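Local coordinates for protein c-di-GMP synthase (Capnocytophaga granulosa, PDB 6WT9) that makes the cyclic dinucleotide 3',3'-c-di-GMP from two GTP molecules as the signal-producing enzyme of a bacterial CBASS anti-phage defence system, at residues 97-102 / 186-191; 190-195 / 212-217; 252-257 / 266-271; 272-277 / 297-302. One frame throughout, in Å; residues are numbered along the deposited sequence.

Contact 1: residues 97-102 / 186-191; sequences DIDLLV and DVDIVI
D99 and D188 stand side by side on neighbouring strands and point the same way, OD1 of D99 lying 3.3 Å from CB of D188. Both have CG anti to the carbonyl carbon, which puts the carboxylates on the same side, and similar second torsions leave their planes 24° apart. D99 OD1 and D188 OD2 come within 3.8 Å. On the same face L101 CD2 lies 3.6 Å from V190 CB. On the other face I191 CD1 lies 3.7 Å from V102 CB. The two strands run parallel, and four hydrogen bonds join them; L100 N to D188 O, at 2.6 Å and 175°, is the straightest. A D-I-D-L run on one strand with a further aspartate on the adjacent parallel strand fits the acidic cluster of the nucleotidyltransferase fold; as in related nucleotidyltransferases, D97, D99 and D188 probably correspond to the acidic residues that hold the catalytic metal ions. In the second shell, K177 forms a salt bridge with D188 OD1, and T179 hydrogen-bonds D186 OD1. V67 of helix 54-71 packs on L100, V187 and I189, while helix 147-164 meets I189 and I191. Strand 78-83 pairs with strand 98-104, Q83 bonding to the D99 backbone.

Contact 2: residues 190-195 / 212-217; sequences VIANWY and IQIYNK
Y195 and Q213 meet almost at right angles: the phenol ring and the side-chain amide have planes 82° apart, and Q213 OE1 reaches the ring edge near its plane, 3.3 Å from Y195 CD1. An extended Q213 chain beyond CG carries the amide out to this position, while Y195 has CG anti to its own nitrogen (chi1 -180°). R225 makes a cation-pi contact with the same ring. One residue back, W194 receives I212 obliquely, with I212 CG2 3.6 Å from W194 CZ3. V190 and I214 also lie at a slant to each other; V190 CG1 approaches I214 CG2 at 3.6 Å and CD1 of the same isoleucine at 3.7 Å, and that CD1 also rests 3.9 Å from A192 CB. I191 and Y215, by contrast, lie side by side, and the Y215 hydroxyl is bonded to N220. Three backbone bonds join the strands: Y215 N to I191 O (2.7 Å), N193 N to Q213 O, and Q213 N to N193 O at 2.9 Å. N193 and Q213 are thus a hydrogen-bonded pair, set between the non-hydrogen-bonded pairs A192-I214 and W194-I212. Such a ladder is that of a twisted antiparallel strand pair, the strand directions differing by 137°, and here it attaches strand 212-216 to the central sheet of the nucleotidyltransferase fold.

Contact 3: residues 252-257 / 266-271; sequences FLKNLK and LSSFDI
K257 NZ donates to two acceptors, the carbonyl O of L266 and water 1, the latter at 3.2 Å from NZ. The modelled separation of K257 NZ and L266 O is very short, so its exact length is doubtful. The carbonyl lies just before helix 268-276, whose start is a capping box: S267 is the N-cap, its OG accepting from D270 N at 3.2 Å. K257 reaches across from helix 245-259 with CG anti to its backbone nitrogen (chi1 168°) and the rest of its chain fully extended. Water 1 continues the link to S268 OG at 2.8 Å, so one solvent molecule joins the two helices beside the direct bond. Next to these polar groups, I271 packs slantwise against the other helix: its CG2 lies 3.7 Å from L253 CB, and its CD1 lies 3.7 Å from K254 CG. K254 then bends at chi3 (69°), passing CE near S268 OG at 3.5 Å on the way to partners for NZ, namely T90 O and S85 OG. V340 of helix 327-347 covers L253, and K329 of that helix forms a salt bridge with D270 OD1. The second carboxylate oxygen, D270 OD2, accepts from both S267 N and S267 OG, which reach it from the same face of its plane, S267 OG almost straight above.

Contact 4: residues 272-277 / 297-302; sequences NAICYN and EQLNEL
Q298 turns its CB toward segment 272-277 and leaves its backbone with CG anti to the nitrogen. CG then meets I274, 4.1 Å from both CG2 and O of that residue. A bend at chi2 (76°) swings the amide onward, and CD lies 4.0 Å from N277 OD1. At the tip, NE2 hydrogen-bonds N277 OD1 at 3.2 Å, with an N-H...O angle of 161°; the acceptor lies near the plane of the Q298 amide, whereas the donor is tilted from the N277 carbonyl plane. The two helices cross steeply here, within the helical part of the enzyme, the axes of segments 272-276 and 297-302 being 106° apart in direction and 10.8 Å at closest approach. I274 CG2 is shared by L299 CD1 at 3.8 Å and L302 CD1 at 3.9 Å. K308 NZ is a second partner of N277 OD1 and a weak one of Q298 OE1. Helix 327-347 covers the two leucines, L333 touching L302 and L336 touching L299.

Overall arrangement
Contacts 1 and 2 are successive parts of one sheet: strand 185-194 serves both, their centres are 12 Å apart, and V102 O probably accepts a bond from A192 N. Contacts 3 and 4 likewise share helix 268-276, with centres 11 Å apart and L253 CD1 touching C275 SG at 3.6 Å. The two groups do not touch. Measured between centres, contact 3 is about 21 Å from contact 1, whose aspartates probably belong to the active site, and contact 4 about 29 Å, on the opposite side of the chain's centre. K254 of contact 3 nevertheless reaches S85 and T90, in the connection that leads from strand 78-83 to strand 98-104, tying the helical part to the catalytic fold.

Contact 1: residues 97-102 / 186-191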
loop_
_atom_site.group_PDB
_atom_site.type_symbol
_atom_site.label_atom_id
_atom_site.label_comp_id
_atom_site.label_asym_id
_atom_site.label_seq_id
_atom_site.Cartn_x
_atom_site.Cartn_y
_atom_site.Cartn_z
ATOM N N ASP A 97 -8.372 0.316 4.601
ATOM C CA ASP A 97 -8.147 -0.075 5.982
ATOM C C ASP A 97 -6.742 0.338 6.413
ATOM O O ASP A 97 -5.945 0.863 5.629
ATOM C CB ASP A 97 -8.369 -1.575 6.158
ATOM C CG ASP A 97 -7.598 -2.403 5.151
ATOM O OD1 ASP A 97 -6.349 -2.402 5.203
ATOM O OD2 ASP A 97 -8.243 -3.059 4.307
ATOM N N ILE A 98 -6.434 0.102 7.685
ATOM C CA ILE A 98 -5.140 0.452 8.251
ATOM C C ILE A 98 -4.732 -0.651 9.216
ATOM O O ILE A 98 -5.577 -1.322 9.816
ATOM C CB ILE A 98 -5.180 1.833 8.952
ATOM C CG1 ILE A 98 -3.771 2.319 9.292
ATOM C CG2 ILE A 98 -6.051 1.780 10.199
ATOM C CD1 ILE A 98 -3.717 3.777 9.696
ATOM N N ASP A 99 -3.426 -0.855 9.344
ATOM C CA ASP A 99 -2.877 -1.857 10.246
ATOM C C ASP A 99 -2.259 -1.166 11.452
ATOM O O ASP A 99 -1.462 -0.233 11.301
ATOM C CB ASP A 99 -1.839 -2.731 9.539
ATOM C CG ASP A 99 -2.468 -3.741 8.598
ATOM O OD1 ASP A 99 -3.671 -3.605 8.286
ATOM O OD2 ASP A 99 -1.762 -4.681 8.174
ATOM N N LEU A 100 -2.635 -1.624 12.641
ATOM C CA LEU A 100 -2.117 -1.106 13.898
ATOM C C LEU A 100 -1.147 -2.126 14.477
ATOM O O LEU A 100 -1.548 -3.248 14.808
ATOM C CB LEU A 100 -3.252 -0.824 14.882
ATOM C CG LEU A 100 -2.814 -0.443 16.295
ATOM C CD1 LEU A 100 -2.096 0.896 16.284
ATOM C CD2 LEU A 100 -4.005 -0.420 17.235
ATOM N N LEU A 101 0.120 -1.738 14.594
ATOM C CA LEU A 101 1.148 -2.604 15.155
ATOM C C LEU A 101 1.253 -2.380 16.658
ATOM O O LEU A 101 1.344 -1.236 17.116
ATOM C CB LEU A 101 2.497 -2.346 14.485
ATOM C CG LEU A 101 2.654 -2.874 13.058
ATOM C CD1 LEU A 101 3.947 -2.379 12.443
ATOM C CD2 LEU A 101 2.617 -4.388 13.058
ATOM N N VAL A 102 1.234 -3.471 17.417
ATOM C CA VAL A 102 1.382 -3.440 18.868
ATOM C C VAL A 102 2.730 -4.076 19.183
ATOM O O VAL A 102 2.875 -5.302 19.151
ATOM C CB VAL A 102 0.235 -4.166 19.580
ATOM C CG1 VAL A 102 0.374 -4.025 21.085
ATOM C CG2 VAL A 102 -1.112 -3.634 19.104
ATOM N N ASP A 186 -12.314 -0.455 8.621
ATOM C CA ASP A 186 -11.703 -1.656 9.167
ATOM C C ASP A 186 -10.293 -1.359 9.659
ATOM O O ASP A 186 -9.584 -0.520 9.098
ATOM C CB ASP A 186 -11.660 -2.781 8.129
ATOM C CG ASP A 186 -13.018 -3.413 7.899
ATOM O OD1 ASP A 186 -13.909 -3.234 8.755
ATOM O OD2 ASP A 186 -13.193 -4.096 6.867
ATOM N N VAL A 187 -9.899 -2.055 10.722
ATOM C CA VAL A 187 -8.562 -1.940 11.295
ATOM C C VAL A 187 -8.051 -3.342 11.597
ATOM O O VAL A 187 -8.756 -4.144 12.221
ATOM C CB VAL A 187 -8.547 -1.079 12.576
ATOM C CG1 VAL A 187 -7.143 -1.020 13.164
ATOM C CG2 VAL A 187 -9.069 0.324 12.295
ATOM N N ASP A 188 -6.836 -3.640 11.152
ATOM C CA ASP A 188 -6.151 -4.873 11.515
ATOM C C ASP A 188 -5.139 -4.577 12.613
ATOM O O ASP A 188 -4.452 -3.551 12.578
ATOM C CB ASP A 188 -5.452 -5.498 10.306
ATOM C CG ASP A 188 -6.433 -6.011 9.267
ATOM O OD1 ASP A 188 -7.646 -5.758 9.417
ATOM O OD2 ASP A 188 -5.992 -6.671 8.301
ATOM N N ILE A 189 -5.055 -5.476 13.591
ATOM C CA ILE A 189 -4.205 -5.297 14.763
ATOM C C ILE A 189 -3.197 -6.436 14.788
ATOM O O ILE A 189 -3.582 -7.611 14.837
ATOM C CB ILE A 189 -5.025 -5.256 16.064
ATOM C CG1 ILE A 189 -5.968 -4.049 16.077
ATOM C CG2 ILE A 189 -4.104 -5.225 17.274
ATOM C CD1 ILE A 189 -7.342 -4.319 15.489
ATOM N N VAL A 190 -1.912 -6.092 14.768
ATOM C CA VAL A 190 -0.827 -7.061 14.673
ATOM C C VAL A 190 0.039 -6.958 15.922
ATOM O O VAL A 190 0.400 -5.854 16.344
ATOM C CB VAL A 190 0.012 -6.836 13.402
ATOM C CG1 VAL A 190 1.147 -7.839 13.326
ATOM C CG2 VAL A 190 -0.868 -6.926 12.164
ATOM N N ILE A 191 0.374 -8.109 16.504
ATOM C CA ILE A 191 1.193 -8.193 17.709
ATOM C C ILE A 191 2.621 -8.523 17.298
ATOM O O ILE A 191 2.851 -9.484 16.555
ATOM C CB ILE A 191 0.641 -9.252 18.679
ATOM C CG1 ILE A 191 -0.841 -8.997 18.969
ATOM C CG2 ILE A 191 1.452 -9.286 19.963
ATOM C CD1 ILE A 191 -1.127 -7.632 19.556
#

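Contact 2: residues 190-195 / 212-217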
loop_
_atom_site.group_PDB
_atom_site.type_symbol
_atom_site.label_atom_id
_atom_site.label_comp_id
_atom_site.label_asym_id
_atom_site.label_seq_id
_atom_site.Cartn_x
_atom_site.Cartn_y
_atom_site.Cartn_z
ATOM N N VAL A 190 -1.912 -6.092 14.768
ATOM C CA VAL A 190 -0.827 -7.061 14.673
ATOM C C VAL A 190 0.039 -6.958 15.922
ATOM O O VAL A 190 0.400 -5.854 16.344
ATOM C CB VAL A 190 0.012 -6.836 13.402
ATOM C CG1 VAL A 190 1.147 -7.839 13.326
ATOM C CG2 VAL A 190 -0.868 -6.926 12.164
ATOM N N ILE A 191 0.374 -8.109 16.504
ATOM C CA ILE A 191 1.193 -8.193 17.709
ATOM C C ILE A 191 2.621 -8.523 17.298
ATOM O O ILE A 191 2.851 -9.484 16.555
ATOM C CB ILE A 191 0.641 -9.252 18.679
ATOM C CG1 ILE A 191 -0.841 -8.997 18.969
ATOM C CG2 ILE A 191 1.452 -9.286 19.963
ATOM C CD1 ILE A 191 -1.127 -7.632 19.556
ATOM N N ALA A 192 3.584 -7.740 17.785
ATOM C CA ALA A 192 4.972 -7.915 17.380
ATOM C C ALA A 192 5.898 -7.436 18.492
ATOM O O ALA A 192 5.456 -6.913 19.520
ATOM C CB ALA A 192 5.256 -7.173 16.068
ATOM N N ASN A 193 7.199 -7.633 18.277
ATOM C CA ASN A 193 8.237 -7.071 19.130
ATOM C C ASN A 193 9.428 -6.684 18.262
ATOM O O ASN A 193 9.519 -7.062 17.091
ATOM C CB ASN A 193 8.661 -8.048 20.237
ATOM C CG ASN A 193 9.447 -9.230 19.706
ATOM O OD1 ASN A 193 9.226 -9.687 18.584
ATOM N ND2 ASN A 193 10.369 -9.736 20.515
ATOM N N TRP A 194 10.346 -5.918 18.845
ATOM C CA TRP A 194 11.527 -5.463 18.125
ATOM C C TRP A 194 12.561 -6.577 18.018
ATOM O O TRP A 194 12.756 -7.357 18.954
ATOM C CB TRP A 194 12.151 -4.254 18.823
ATOM C CG TRP A 194 11.255 -3.060 18.902
ATOM C CD1 TRP A 194 10.637 -2.571 20.015
ATOM C CD2 TRP A 194 10.874 -2.201 17.821
ATOM N NE1 TRP A 194 9.895 -1.461 19.696
ATOM C CE2 TRP A 194 10.025 -1.212 18.355
ATOM C CE3 TRP A 194 11.169 -2.171 16.456
ATOM C CZ2 TRP A 194 9.467 -0.204 17.571
ATOM C CZ3 TRP A 194 10.615 -1.169 15.678
ATOM C CH2 TRP A 194 9.774 -0.199 16.238
ATOM N N TYR A 195 13.227 -6.644 16.868
ATOM C CA TYR A 195 14.315 -7.596 16.682
ATOM C C TYR A 195 15.515 -7.177 17.523
ATOM O O TYR A 195 15.995 -6.044 17.419
ATOM C CB TYR A 195 14.693 -7.678 15.203
ATOM C CG TYR A 195 15.811 -8.648 14.893
ATOM C CD1 TYR A 195 15.557 -10.005 14.735
ATOM C CD2 TYR A 195 17.120 -8.207 14.746
ATOM C CE1 TYR A 195 16.575 -10.895 14.447
ATOM C CE2 TYR A 195 18.144 -9.090 14.458
ATOM C CZ TYR A 195 17.866 -10.432 14.309
ATOM O OH TYR A 195 18.883 -11.314 14.023
ATOM N N ILE A 212 11.009 -5.683 12.952
ATOM C CA ILE A 212 10.069 -6.250 13.906
ATOM C C ILE A 212 9.876 -7.723 13.580
ATOM O O ILE A 212 10.208 -8.197 12.490
ATOM C CB ILE A 212 8.712 -5.514 13.909
ATOM C CG1 ILE A 212 8.021 -5.655 12.551
ATOM C CG2 ILE A 212 8.904 -4.050 14.267
ATOM C CD1 ILE A 212 6.661 -4.995 12.488
ATOM N N GLN A 213 9.332 -8.450 14.552
ATOM C CA GLN A 213 9.034 -9.869 14.407
ATOM C C GLN A 213 7.579 -10.088 14.788
ATOM O O GLN A 213 7.192 -9.845 15.936
ATOM C CB GLN A 213 9.969 -10.716 15.275
ATOM C CG GLN A 213 11.442 -10.538 14.920
ATOM C CD GLN A 213 12.374 -11.305 15.838
ATOM O OE1 GLN A 213 13.119 -12.179 15.395
ATOM N NE2 GLN A 213 12.344 -10.973 17.123
ATOM N N ILE A 214 6.777 -10.537 13.827
ATOM C CA ILE A 214 5.342 -10.687 14.025
ATOM C C ILE A 214 5.072 -11.914 14.881
ATOM O O ILE A 214 5.664 -12.979 14.672
ATOM C CB ILE A 214 4.622 -10.786 12.669
ATOM C CG1 ILE A 214 5.004 -9.601 11.777
ATOM C CG2 ILE A 214 3.113 -10.861 12.863
ATOM C CD1 ILE A 214 4.683 -8.254 12.379
ATOM N N TYR A 215 4.172 -11.772 15.850
ATOM C CA TYR A 215 3.787 -12.901 16.683
ATOM C C TYR A 215 2.822 -13.803 15.925
ATOM O O TYR A 215 1.861 -13.328 15.312
ATOM C CB TYR A 215 3.148 -12.427 17.984
ATOM C CG TYR A 215 2.586 -13.562 18.806
ATOM C CD1 TYR A 215 3.426 -14.500 19.389
ATOM C CD2 TYR A 215 1.216 -13.702 18.992
ATOM C CE1 TYR A 215 2.919 -15.546 20.138
ATOM C CE2 TYR A 215 0.699 -14.742 19.741
ATOM C CZ TYR A 215 1.557 -15.662 20.311
ATOM O OH TYR A 215 1.053 -16.702 21.057
ATOM N N ASN A 216 3.080 -15.106 15.973
ATOM C CA ASN A 216 2.256 -16.107 15.304
ATOM C C ASN A 216 1.528 -16.907 16.378
ATOM O O ASN A 216 2.138 -17.733 17.065
ATOM C CB ASN A 216 3.114 -17.008 14.419
ATOM C CG ASN A 216 2.289 -17.852 13.470
ATOM O OD1 ASN A 216 1.241 -18.382 13.838
ATOM N ND2 ASN A 216 2.759 -17.978 12.235
ATOM N N LYS A 217 0.224 -16.656 16.519
ATOM C CA LYS A 217 -0.567 -17.362 17.522
ATOM C C LYS A 217 -0.612 -18.859 17.252
ATOM O O LYS A 217 -0.670 -19.660 18.192
ATOM C CB LYS A 217 -1.981 -16.779 17.562
ATOM C CG LYS A 217 -2.915 -17.399 18.588
ATOM C CD LYS A 217 -4.307 -16.795 18.466
ATOM C CE LYS A 217 -5.264 -17.369 19.494
ATOM N NZ LYS A 217 -6.622 -16.771 19.372
#

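Contact 3: residues 252-257 / 266-271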
loop_
_atom_site.group_PDB
_atom_site.type_symbol
_atom_site.label_atom_id
_atom_site.label_comp_id
_atom_site.label_asym_id
_atom_site.label_seq_id
_atom_site.Cartn_x
_atom_site.Cartn_y
_atom_site.Cartn_z
ATOM N N PHE A 252 -0.823 4.074 -9.731
ATOM C CA PHE A 252 -1.229 3.741 -11.094
ATOM C C PHE A 252 -1.177 2.236 -11.329
ATOM O O PHE A 252 -2.151 1.633 -11.793
ATOM C CB PHE A 252 -0.330 4.484 -12.085
ATOM C CG PHE A 252 -0.656 4.224 -13.527
ATOM C CD1 PHE A 252 -1.721 4.866 -14.137
ATOM C CD2 PHE A 252 0.124 3.364 -14.281
ATOM C CE1 PHE A 252 -2.012 4.642 -15.469
ATOM C CE2 PHE A 252 -0.162 3.136 -15.614
ATOM C CZ PHE A 252 -1.233 3.773 -16.209
ATOM N N LEU A 253 -0.042 1.610 -11.005
ATOM C CA LEU A 253 0.095 0.170 -11.205
ATOM C C LEU A 253 -0.915 -0.604 -10.370
ATOM O O LEU A 253 -1.487 -1.597 -10.838
ATOM C CB LEU A 253 1.518 -0.276 -10.867
ATOM C CG LEU A 253 2.623 0.168 -11.824
ATOM C CD1 LEU A 253 3.936 -0.507 -11.460
ATOM C CD2 LEU A 253 2.242 -0.134 -13.264
ATOM N N LYS A 254 -1.148 -0.170 -9.129
ATOM C CA LYS A 254 -2.117 -0.855 -8.280
ATOM C C LYS A 254 -3.526 -0.754 -8.850
ATOM O O LYS A 254 -4.317 -1.694 -8.716
ATOM C CB LYS A 254 -2.063 -0.286 -6.860
ATOM C CG LYS A 254 -0.734 -0.533 -6.157
ATOM C CD LYS A 254 -0.601 0.267 -4.867
ATOM C CE LYS A 254 -1.541 -0.233 -3.784
ATOM N NZ LYS A 254 -1.309 0.476 -2.489
ATOM N N ASN A 255 -3.853 0.364 -9.497
ATOM C CA ASN A 255 -5.167 0.494 -10.118
ATOM C C ASN A 255 -5.270 -0.351 -11.382
ATOM O O ASN A 255 -6.330 -0.919 -11.669
ATOM C CB ASN A 255 -5.467 1.963 -10.412
ATOM C CG ASN A 255 -6.108 2.668 -9.234
ATOM O OD1 ASN A 255 -7.090 2.182 -8.670
ATOM N ND2 ASN A 255 -5.552 3.809 -8.846
ATOM N N LEU A 256 -4.182 -0.444 -12.155
ATOM C CA LEU A 256 -4.173 -1.358 -13.294
ATOM C C LEU A 256 -4.326 -2.804 -12.842
ATOM O O LEU A 256 -4.936 -3.616 -13.548
ATOM C CB LEU A 256 -2.888 -1.199 -14.105
ATOM C CG LEU A 256 -2.678 0.114 -14.859
ATOM C CD1 LEU A 256 -1.565 -0.058 -15.877
ATOM C CD2 LEU A 256 -3.961 0.572 -15.530
ATOM N N LYS A 257 -3.782 -3.140 -11.670
ATOM C CA LYS A 257 -3.958 -4.480 -11.122
ATOM C C LYS A 257 -5.417 -4.742 -10.769
ATOM O O LYS A 257 -5.966 -5.803 -11.092
ATOM C CB LYS A 257 -3.062 -4.655 -9.896
ATOM C CG LYS A 257 -3.353 -5.893 -9.070
ATOM C CD LYS A 257 -2.535 -5.885 -7.788
ATOM C CE LYS A 257 -2.922 -7.033 -6.871
ATOM N NZ LYS A 257 -2.120 -7.023 -5.617
ATOM N N LEU A 266 0.558 -9.728 -7.786
ATOM C CA LEU A 266 1.669 -8.926 -7.293
ATOM C C LEU A 266 1.162 -8.085 -6.132
ATOM O O LEU A 266 0.231 -7.289 -6.299
ATOM C CB LEU A 266 2.239 -8.034 -8.395
ATOM C CG LEU A 266 2.836 -8.728 -9.619
ATOM C CD1 LEU A 266 3.239 -7.696 -10.660
ATOM C CD2 LEU A 266 4.023 -9.583 -9.215
ATOM N N SER A 267 1.764 -8.268 -4.962
ATOM C CA SER A 267 1.345 -7.519 -3.789
ATOM C C SER A 267 1.768 -6.058 -3.913
ATOM O O SER A 267 2.547 -5.676 -4.793
ATOM C CB SER A 267 1.935 -8.133 -2.523
ATOM O OG SER A 267 3.352 -8.083 -2.553
ATOM N N SER A 268 1.228 -5.228 -3.015
ATOM C CA SER A 268 1.690 -3.847 -2.925
ATOM C C SER A 268 3.166 -3.796 -2.563
ATOM O O SER A 268 3.894 -2.914 -3.032
ATOM C CB SER A 268 0.859 -3.080 -1.896
ATOM O OG SER A 268 -0.526 -3.212 -2.165
ATOM N N PHE A 269 3.614 -4.736 -1.728
ATOM C CA PHE A 269 5.035 -4.913 -1.448
ATOM C C PHE A 269 5.842 -5.008 -2.739
ATOM O O PHE A 269 6.873 -4.345 -2.894
ATOM C CB PHE A 269 5.210 -6.174 -0.595
ATOM C CG PHE A 269 6.579 -6.344 -0.004
ATOM C CD1 PHE A 269 6.893 -5.779 1.222
ATOM C CD2 PHE A 269 7.538 -7.104 -0.653
ATOM C CE1 PHE A 269 8.147 -5.947 1.779
ATOM C CE2 PHE A 269 8.793 -7.278 -0.100
ATOM C CZ PHE A 269 9.096 -6.699 1.120
ATOM N N ASP A 270 5.370 -5.820 -3.689
ATOM C CA ASP A 270 6.088 -5.993 -4.948
ATOM C C ASP A 270 5.990 -4.749 -5.823
ATOM O O ASP A 270 6.979 -4.340 -6.442
ATOM C CB ASP A 270 5.546 -7.213 -5.697
ATOM C CG ASP A 270 5.555 -8.469 -4.848
ATOM O OD1 ASP A 270 6.582 -8.739 -4.189
ATOM O OD2 ASP A 270 4.529 -9.183 -4.837
ATOM N N ILE A 271 4.804 -4.140 -5.895
ATOM C CA ILE A 271 4.628 -2.968 -6.746
ATOM C C ILE A 271 5.454 -1.798 -6.227
ATOM O O ILE A 271 6.039 -1.039 -7.010
ATOM C CB ILE A 271 3.134 -2.617 -6.861
ATOM C CG1 ILE A 271 2.387 -3.732 -7.595
ATOM C CG2 ILE A 271 2.942 -1.283 -7.575
ATOM C CD1 ILE A 271 0.891 -3.533 -7.660
HETATM O O HOH W 1 -1.953 -4.003 -4.438
#

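Contact 4: residues 272-277 / 297-302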
loop_
_atom_site.group_PDB
_atom_site.type_symbol
_atom_site.label_atom_id
_atom_site.label_comp_id
_atom_site.label_asym_id
_atom_site.label_seq_id
_atom_site.Cartn_x
_atom_site.Cartn_y
_atom_site.Cartn_z
ATOM N N ASN A 272 5.518 -1.633 -4.902
ATOM C CA ASN A 272 6.381 -0.606 -4.322
ATOM C C ASN A 272 7.828 -0.797 -4.759
ATOM O O ASN A 272 8.489 0.155 -5.191
ATOM C CB ASN A 272 6.286 -0.630 -2.794
ATOM C CG ASN A 272 4.914 -0.250 -2.283
ATOM O OD1 ASN A 272 4.117 0.356 -2.996
ATOM N ND2 ASN A 272 4.632 -0.602 -1.035
ATOM N N ALA A 273 8.334 -2.029 -4.660
ATOM C CA ALA A 273 9.734 -2.287 -4.978
ATOM C C ALA A 273 10.030 -2.034 -6.450
ATOM O O ALA A 273 11.107 -1.532 -6.797
ATOM C CB ALA A 273 10.099 -3.721 -4.599
ATOM N N ILE A 274 9.088 -2.381 -7.331
ATOM C CA ILE A 274 9.299 -2.190 -8.764
ATOM C C ILE A 274 9.450 -0.706 -9.085
ATOM O O ILE A 274 10.359 -0.298 -9.818
ATOM C CB ILE A 274 8.150 -2.829 -9.565
ATOM C CG1 ILE A 274 8.197 -4.351 -9.441
ATOM C CG2 ILE A 274 8.208 -2.406 -11.024
ATOM C CD1 ILE A 274 7.071 -5.059 -10.156
ATOM N N CYS A 275 8.565 0.124 -8.530
ATOM C CA CYS A 275 8.632 1.558 -8.792
ATOM C C CYS A 275 9.820 2.196 -8.082
ATOM O O CYS A 275 10.496 3.063 -8.650
ATOM C CB CYS A 275 7.326 2.226 -8.367
ATOM S SG CYS A 275 5.874 1.630 -9.260
ATOM N N TYR A 276 10.089 1.776 -6.843
ATOM C CA TYR A 276 11.225 2.299 -6.093
ATOM C C TYR A 276 12.553 1.982 -6.765
ATOM O O TYR A 276 13.536 2.695 -6.539
ATOM C CB TYR A 276 11.205 1.732 -4.669
ATOM C CG TYR A 276 12.225 2.340 -3.732
ATOM C CD1 TYR A 276 11.997 3.573 -3.136
ATOM C CD2 TYR A 276 13.407 1.672 -3.430
ATOM C CE1 TYR A 276 12.919 4.132 -2.273
ATOM C CE2 TYR A 276 14.337 2.223 -2.569
ATOM C CZ TYR A 276 14.088 3.453 -1.992
ATOM O OH TYR A 276 15.008 4.010 -1.132
ATOM N N ASN A 277 12.602 0.934 -7.589
ATOM C CA ASN A 277 13.831 0.573 -8.283
ATOM C C ASN A 277 14.152 1.516 -9.436
ATOM O O ASN A 277 15.313 1.588 -9.854
ATOM C CB ASN A 277 13.733 -0.866 -8.791
ATOM C CG ASN A 277 14.979 -1.313 -9.531
ATOM O OD1 ASN A 277 15.055 -1.208 -10.754
ATOM N ND2 ASN A 277 15.963 -1.816 -8.793
ATOM N N GLU A 297 8.915 1.069 -19.796
ATOM C CA GLU A 297 10.325 0.734 -19.978
ATOM C C GLU A 297 10.854 -0.088 -18.811
ATOM O O GLU A 297 11.613 -1.045 -19.009
ATOM C CB GLU A 297 11.156 2.005 -20.145
ATOM C CG GLU A 297 12.617 1.731 -20.465
ATOM C CD GLU A 297 13.539 2.842 -20.012
ATOM O OE1 GLU A 297 14.683 2.535 -19.613
ATOM O OE2 GLU A 297 13.121 4.018 -20.046
ATOM N N GLN A 298 10.471 0.271 -17.584
ATOM C CA GLN A 298 10.915 -0.486 -16.419
ATOM C C GLN A 298 10.367 -1.908 -16.445
ATOM O O GLN A 298 11.112 -2.876 -16.251
ATOM C CB GLN A 298 10.494 0.231 -15.136
ATOM C CG GLN A 298 10.609 -0.622 -13.873
ATOM C CD GLN A 298 12.043 -0.790 -13.390
ATOM O OE1 GLN A 298 12.991 -0.343 -14.036
ATOM N NE2 GLN A 298 12.204 -1.431 -12.237
ATOM N N LEU A 299 9.063 -2.054 -16.684
ATOM C CA LEU A 299 8.464 -3.386 -16.701
ATOM C C LEU A 299 8.998 -4.218 -17.860
ATOM O O LEU A 299 9.248 -5.418 -17.706
ATOM C CB LEU A 299 6.940 -3.279 -16.772
ATOM C CG LEU A 299 6.173 -3.260 -15.446
ATOM C CD1 LEU A 299 6.650 -2.142 -14.531
ATOM C CD2 LEU A 299 4.681 -3.133 -15.706
ATOM N N ASN A 300 9.186 -3.598 -19.026
ATOM C CA ASN A 300 9.743 -4.328 -20.160
ATOM C C ASN A 300 11.177 -4.759 -19.881
ATOM O O ASN A 300 11.583 -5.868 -20.244
ATOM C CB ASN A 300 9.670 -3.466 -21.421
ATOM C CG ASN A 300 9.877 -4.270 -22.688
ATOM O OD1 ASN A 300 9.731 -5.492 -22.694
ATOM N ND2 ASN A 300 10.212 -3.586 -23.773
ATOM N N GLU A 301 11.956 -3.899 -19.220
ATOM C CA GLU A 301 13.338 -4.246 -18.910
ATOM C C GLU A 301 13.421 -5.366 -17.881
ATOM O O GLU A 301 14.338 -6.192 -17.941
ATOM C CB GLU A 301 14.091 -3.011 -18.415
ATOM C CG GLU A 301 15.588 -3.222 -18.253
ATOM C CD GLU A 301 16.319 -1.949 -17.872
ATOM O OE1 GLU A 301 15.652 -0.910 -17.678
ATOM O OE2 GLU A 301 17.564 -1.989 -17.770
ATOM N N LEU A 302 12.480 -5.414 -16.933
ATOM C CA LEU A 302 12.466 -6.507 -15.965
ATOM C C LEU A 302 12.145 -7.836 -16.637
ATOM O O LEU A 302 12.770 -8.859 -16.335
ATOM C CB LEU A 302 11.461 -6.213 -14.852
ATOM C CG LEU A 302 11.838 -5.134 -13.834
ATOM C CD1 LEU A 302 10.620 -4.703 -13.032
ATOM C CD2 LEU A 302 12.935 -5.636 -12.907
#